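Local coordinates for cobalamin biosynthesis protein CobN (Mycobacterium tuberculosis, PDB 7C6O) that serves as the large, catalytic subunit of cobaltochelatase and probably takes part in inserting cobalt into the corrin ring during cobalamin biosynthesis, at residues 216-221 against 352-357; 871-876 against 1094-1099. One frame throughout, in Å; residues are numbered along the deposited sequence.

Overall arrangement
Each contact lies at a different mixed sheet; the two are on opposite sides of the chain's centre, with nearest atoms about 37 Å apart, and share no element. Contact 1 joins the end of helix 206-217 and the turn after it to helix 343-361; contact 2 brings the last turn of helix 853-874 to the hydroxyl of a tyrosine on strand 1094-1099. Each is partly buried. In contact 1 the touching groups are methyls and glycine backbone, and E216, R221 and R355 find partners away from the interface. Contact 2 is polar, two exposed side chains approaching the hydroxyl of a buried tyrosine without a hydrogen bond between the segments.

Contact 1 (216-221 against 352-357)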
loop_
_atom_site.group_PDB
_atom_site.type_symbol
_atom_site.label_atom_id
_atom_site.label_comp_id
_atom_site.label_asym_id
_atom_site.label_seq_id
_atom_site.Cartn_x
_atom_site.Cartn_y
_atom_site.Cartn_z
ATOM N N GLU A 216 23.976 -8.618 20.752
ATOM C CA GLU A 216 25.078 -8.313 21.659
ATOM C C GLU A 216 26.035 -7.299 21.043
ATOM O O GLU A 216 26.508 -6.388 21.732
ATOM C CB GLU A 216 25.809 -9.604 22.040
ATOM C CG GLU A 216 25.039 -10.447 23.054
ATOM C CD GLU A 216 25.426 -11.917 23.044
ATOM O OE1 GLU A 216 26.053 -12.373 22.064
ATOM O OE2 GLU A 216 25.090 -12.617 24.023
ATOM N N ASP A 217 26.321 -7.430 19.743
ATOM C CA ASP A 217 27.174 -6.452 19.071
ATOM C C ASP A 217 26.578 -5.054 19.134
ATOM O O ASP A 217 27.319 -4.066 19.213
ATOM C CB ASP A 217 27.403 -6.854 17.615
ATOM C CG ASP A 217 28.236 -8.110 17.478
ATOM O OD1 ASP A 217 28.838 -8.536 18.483
ATOM O OD2 ASP A 217 28.283 -8.677 16.364
ATOM N N ALA A 218 25.251 -4.948 19.095
ATOM C CA ALA A 218 24.566 -3.669 19.229
ATOM C C ALA A 218 24.423 -3.223 20.679
ATOM O O ALA A 218 23.798 -2.189 20.935
ATOM C CB ALA A 218 23.184 -3.744 18.572
ATOM N N GLY A 219 24.978 -3.972 21.627
ATOM C CA GLY A 219 24.930 -3.600 23.023
ATOM C C GLY A 219 23.713 -4.084 23.777
ATOM O O GLY A 219 23.558 -3.733 24.955
ATOM N N GLY A 220 22.846 -4.880 23.146
ATOM C CA GLY A 220 21.646 -5.356 23.799
ATOM C C GLY A 220 21.825 -6.704 24.481
ATOM O O GLY A 220 22.858 -7.362 24.367
ATOM N N ARG A 221 20.783 -7.105 25.205
ATOM C CA ARG A 221 20.757 -8.383 25.908
ATOM C C ARG A 221 19.763 -9.308 25.221
ATOM O O ARG A 221 18.546 -9.110 25.359
ATOM C CB ARG A 221 20.380 -8.185 27.378
ATOM C CG ARG A 221 21.341 -7.289 28.154
ATOM C CD ARG A 221 20.914 -7.121 29.607
ATOM N NE ARG A 221 20.809 -8.403 30.300
ATOM C CZ ARG A 221 21.845 -9.076 30.792
ATOM N NH1 ARG A 221 23.077 -8.595 30.671
ATOM N NH2 ARG A 221 21.651 -10.237 31.403
ATOM N N LEU A 352 17.867 -2.248 14.391
ATOM C CA LEU A 352 16.507 -1.717 14.428
ATOM C C LEU A 352 15.824 -2.030 15.753
ATOM O O LEU A 352 15.156 -1.167 16.333
ATOM C CB LEU A 352 15.691 -2.276 13.265
ATOM C CG LEU A 352 16.000 -1.715 11.877
ATOM C CD1 LEU A 352 15.344 -2.571 10.802
ATOM C CD2 LEU A 352 15.522 -0.276 11.779
ATOM N N ALA A 353 15.978 -3.262 16.246
ATOM C CA ALA A 353 15.331 -3.636 17.499
ATOM C C ALA A 353 15.876 -2.825 18.668
ATOM O O ALA A 353 15.109 -2.343 19.509
ATOM C CB ALA A 353 15.508 -5.133 17.756
ATOM N N VAL A 354 17.200 -2.659 18.732
ATOM C CA VAL A 354 17.808 -1.929 19.842
ATOM C C VAL A 354 17.426 -0.454 19.794
ATOM O O VAL A 354 17.096 0.147 20.822
ATOM C CB VAL A 354 19.337 -2.124 19.834
ATOM C CG1 VAL A 354 20.013 -1.159 20.804
ATOM C CG2 VAL A 354 19.686 -3.561 20.193
ATOM N N ARG A 355 17.457 0.150 18.600
ATOM C CA ARG A 355 17.114 1.565 18.476
ATOM C C ARG A 355 15.672 1.827 18.895
ATOM O O ARG A 355 15.378 2.849 19.526
ATOM C CB ARG A 355 17.341 2.044 17.040
ATOM C CG ARG A 355 18.776 1.955 16.540
ATOM C CD ARG A 355 19.580 3.211 16.811
ATOM N NE ARG A 355 20.827 3.214 16.050
ATOM C CZ ARG A 355 21.077 4.018 15.019
ATOM N NH1 ARG A 355 20.172 4.904 14.629
ATOM N NH2 ARG A 355 22.241 3.944 14.386
ATOM N N HIS A 356 14.753 0.921 18.547
ATOM C CA HIS A 356 13.365 1.096 18.966
ATOM C C HIS A 356 13.217 0.904 20.469
ATOM O O HIS A 356 12.474 1.641 21.125
ATOM C CB HIS A 356 12.452 0.133 18.206
ATOM C CG HIS A 356 12.126 0.576 16.813
ATOM N ND1 HIS A 356 12.962 0.342 15.742
ATOM C CD2 HIS A 356 11.057 1.242 16.317
ATOM C CE1 HIS A 356 12.420 0.841 14.646
ATOM N NE2 HIS A 356 11.263 1.393 14.967
ATOM N N ALA A 357 13.920 -0.082 21.033
ATOM C CA ALA A 357 13.877 -0.277 22.478
ATOM C C ALA A 357 14.531 0.884 23.214
ATOM O O ALA A 357 14.076 1.265 24.300
ATOM C CB ALA A 357 14.557 -1.596 22.848
#
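The turn that closes helix 206-217 comes up to one side of helix 343-361, the CA atoms of G220 and V354 lying 6.5 Å apart. A Schellman motif ends the first helix: G219 takes a positive phi of 88°, and its N bonds back to E216 O at 2.9 Å. The chain then straightens through G220 into strand 221-227 in the mixed sheet of an alpha/beta fold, so the contact joins a helix-to-strand connection to a helix packed on the same sheet. Segment 352-357 is regular helix throughout, and no hydrogen bond crosses between the two.

V354 carries the helix side of the contact. Its CG2 meets A218 CB at 3.9 Å, methyl against methyl, and stands 4.5 Å from G220 CA. The other branch, CG1, lies anti to the backbone N (chi1 169°) and approaches A218 O, also at 3.9 Å; the two branches thus meet the methyl and the carbonyl oxygen of the same residue, A218. At G220 the bare CA faces the valine. I191 of strand 190-196 also packs against V354, linking the contact to the sheet.

Three charged residues pair outside the two segments: E216 with R181, R221 with D183, and R355 with D540. A353 and A357 rest on I191 and H356 on I321 of the sheet, while H356 also touches the loop residue P585. The imidazole of H356 is held by its own helix. L352 O accepts both H356 N and H356 ND1, which arrive from opposite faces of the carbonyl plane; the ND1 bond, 2.7 Å long and 162° at the hydrogen, keeps the oxygen close to the plane of the ring.

Contact 2 (871-876 against 1094-1099); sequences RDEHGR and AAYIGD
Polar but unbonded approaches join E873 and H874, at the C-terminal end of helix 853-874, to Y1096 of strand 1094-1099, an inner strand in the mixed sheet of an alpha/beta fold. The tyrosine hydroxyl is the meeting point: OH lies 4.1 Å from E873 OE1, too long for a hydrogen bond, and makes a plain contact with H874 CE1 at 4.2 Å. It sits at the edge of the imidazole, near the ring plane, while the E873 carboxylate is turned 29° from the phenol ring.

Around the contact, L866, R869 and Y870 of the same helix also touch the phenol, which reaches from the sheet toward them, and V1056 packs against it from the neighbouring strand. H874 meets the ring of Y870 at about 40° between planes.

Backbone bonds hold both partners in place: Y1096 pairs with A1057 and K1059 in the sheet, and G875, which has a positive phi, bonds through its N to R871 O. Within the helix end, E873 has CG anti to its own N (chi1 -178°), which sets that methylene over the centre of the H874 ring, 3.8 Å above its plane.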
loop_
_atom_site.group_PDB
_atom_site.type_symbol
_atom_site.label_atom_id
_atom_site.label_comp_id
_atom_site.label_asym_id
_atom_site.label_seq_id
_atom_site.Cartn_x
_atom_site.Cartn_y
_atom_site.Cartn_z
ATOM N N ARG A 871 -20.562 0.966 -26.470
ATOM C CA ARG A 871 -21.463 0.495 -27.516
ATOM C C ARG A 871 -22.545 1.526 -27.816
ATOM O O ARG A 871 -22.955 1.683 -28.974
ATOM C CB ARG A 871 -22.072 -0.847 -27.107
ATOM C CG ARG A 871 -22.845 -1.549 -28.211
ATOM C CD ARG A 871 -23.044 -3.026 -27.898
ATOM N NE ARG A 871 -23.976 -3.660 -28.826
ATOM C CZ ARG A 871 -23.630 -4.184 -29.999
ATOM N NH1 ARG A 871 -22.365 -4.153 -30.397
ATOM N NH2 ARG A 871 -24.550 -4.738 -30.775
ATOM N N ASP A 872 -23.004 2.254 -26.792
ATOM C CA ASP A 872 -23.981 3.317 -27.017
ATOM C C ASP A 872 -23.424 4.397 -27.937
ATOM O O ASP A 872 -24.155 4.954 -28.764
ATOM C CB ASP A 872 -24.411 3.933 -25.684
ATOM C CG ASP A 872 -25.428 3.085 -24.947
ATOM O OD1 ASP A 872 -25.894 2.074 -25.516
ATOM O OD2 ASP A 872 -25.760 3.431 -23.794
ATOM N N GLU A 873 -22.136 4.709 -27.807
ATOM C CA GLU A 873 -21.536 5.771 -28.603
ATOM C C GLU A 873 -21.071 5.303 -29.976
ATOM O O GLU A 873 -21.152 6.073 -30.940
ATOM C CB GLU A 873 -20.352 6.391 -27.852
ATOM C CG GLU A 873 -19.690 7.540 -28.599
ATOM C CD GLU A 873 -19.035 8.546 -27.676
ATOM O OE1 GLU A 873 -19.126 8.373 -26.442
ATOM O OE2 GLU A 873 -18.431 9.515 -28.188
ATOM N N HIS A 874 -20.601 4.060 -30.098
ATOM C CA HIS A 874 -19.987 3.596 -31.333
ATOM C C HIS A 874 -20.741 2.474 -32.034
ATOM O O HIS A 874 -20.364 2.112 -33.154
ATOM C CB HIS A 874 -18.543 3.137 -31.065
ATOM C CG HIS A 874 -17.696 4.183 -30.410
ATOM N ND1 HIS A 874 -17.400 4.166 -29.063
ATOM C CD2 HIS A 874 -17.099 5.289 -30.913
ATOM C CE1 HIS A 874 -16.649 5.211 -28.767
ATOM N NE2 HIS A 874 -16.451 5.909 -29.870
ATOM N N GLY A 875 -21.783 1.916 -31.423
ATOM C CA GLY A 875 -22.537 0.861 -32.073
ATOM C C GLY A 875 -21.799 -0.448 -32.229
ATOM O O GLY A 875 -22.177 -1.264 -33.072
ATOM N N ARG A 876 -20.753 -0.675 -31.438
ATOM C CA ARG A 876 -19.979 -1.906 -31.518
ATOM C C ARG A 876 -19.192 -2.065 -30.228
ATOM O O ARG A 876 -18.992 -1.105 -29.480
ATOM C CB ARG A 876 -19.039 -1.903 -32.726
ATOM C CG ARG A 876 -18.174 -0.657 -32.829
ATOM C CD ARG A 876 -16.801 -0.989 -33.389
ATOM N NE ARG A 876 -16.882 -1.662 -34.681
ATOM C CZ ARG A 876 -15.871 -2.314 -35.247
ATOM N NH1 ARG A 876 -14.699 -2.388 -34.628
ATOM N NH2 ARG A 876 -16.031 -2.900 -36.426
ATOM N N ALA A 1094 -10.757 6.346 -26.899
ATOM C CA ALA A 1094 -11.715 6.832 -25.920
ATOM C C ALA A 1094 -11.082 6.772 -24.534
ATOM O O ALA A 1094 -10.269 5.894 -24.236
ATOM C CB ALA A 1094 -12.999 6.003 -25.964
ATOM N N ALA A 1095 -11.431 7.738 -23.690
ATOM C CA ALA A 1095 -10.889 7.818 -22.336
ATOM C C ALA A 1095 -12.059 7.884 -21.367
ATOM O O ALA A 1095 -12.791 8.879 -21.342
ATOM C CB ALA A 1095 -9.967 9.028 -22.178
ATOM N N TYR A 1096 -12.247 6.824 -20.587
ATOM C CA TYR A 1096 -13.366 6.718 -19.663
ATOM C C TYR A 1096 -12.877 6.720 -18.222
ATOM O O TYR A 1096 -11.775 6.252 -17.920
ATOM C CB TYR A 1096 -14.174 5.436 -19.893
ATOM C CG TYR A 1096 -14.985 5.386 -21.168
ATOM C CD1 TYR A 1096 -15.027 6.464 -22.042
ATOM C CD2 TYR A 1096 -15.723 4.252 -21.488
ATOM C CE1 TYR A 1096 -15.776 6.410 -23.207
ATOM C CE2 TYR A 1096 -16.470 4.187 -22.650
ATOM C CZ TYR A 1096 -16.494 5.267 -23.503
ATOM O OH TYR A 1096 -17.241 5.198 -24.658
ATOM N N ILE A 1097 -13.726 7.232 -17.337
ATOM C CA ILE A 1097 -13.540 7.148 -15.893
ATOM C C ILE A 1097 -14.625 6.230 -15.346
ATOM O O ILE A 1097 -15.819 6.490 -15.536
ATOM C CB ILE A 1097 -13.609 8.530 -15.225
ATOM C CG1 ILE A 1097 -12.383 9.372 -15.585
ATOM C CG2 ILE A 1097 -13.755 8.391 -13.715
ATOM C CD1 ILE A 1097 -11.091 8.846 -15.008
ATOM N N GLY A 1098 -14.217 5.156 -14.677
ATOM C CA GLY A 1098 -15.172 4.325 -13.972
ATOM C C GLY A 1098 -15.346 4.805 -12.546
ATOM O O GLY A 1098 -14.379 4.841 -11.782
ATOM N N ASP A 1099 -16.562 5.190 -12.171
ATOM C CA ASP A 1099 -16.831 5.744 -10.847
ATOM C C ASP A 1099 -17.307 4.612 -9.943
ATOM O O ASP A 1099 -18.473 4.212 -9.992
ATOM C CB ASP A 1099 -17.858 6.872 -10.929
ATOM C CG ASP A 1099 -18.048 7.599 -9.603
ATOM O OD1 ASP A 1099 -17.517 7.136 -8.571
ATOM O OD2 ASP A 1099 -18.734 8.645 -9.596
#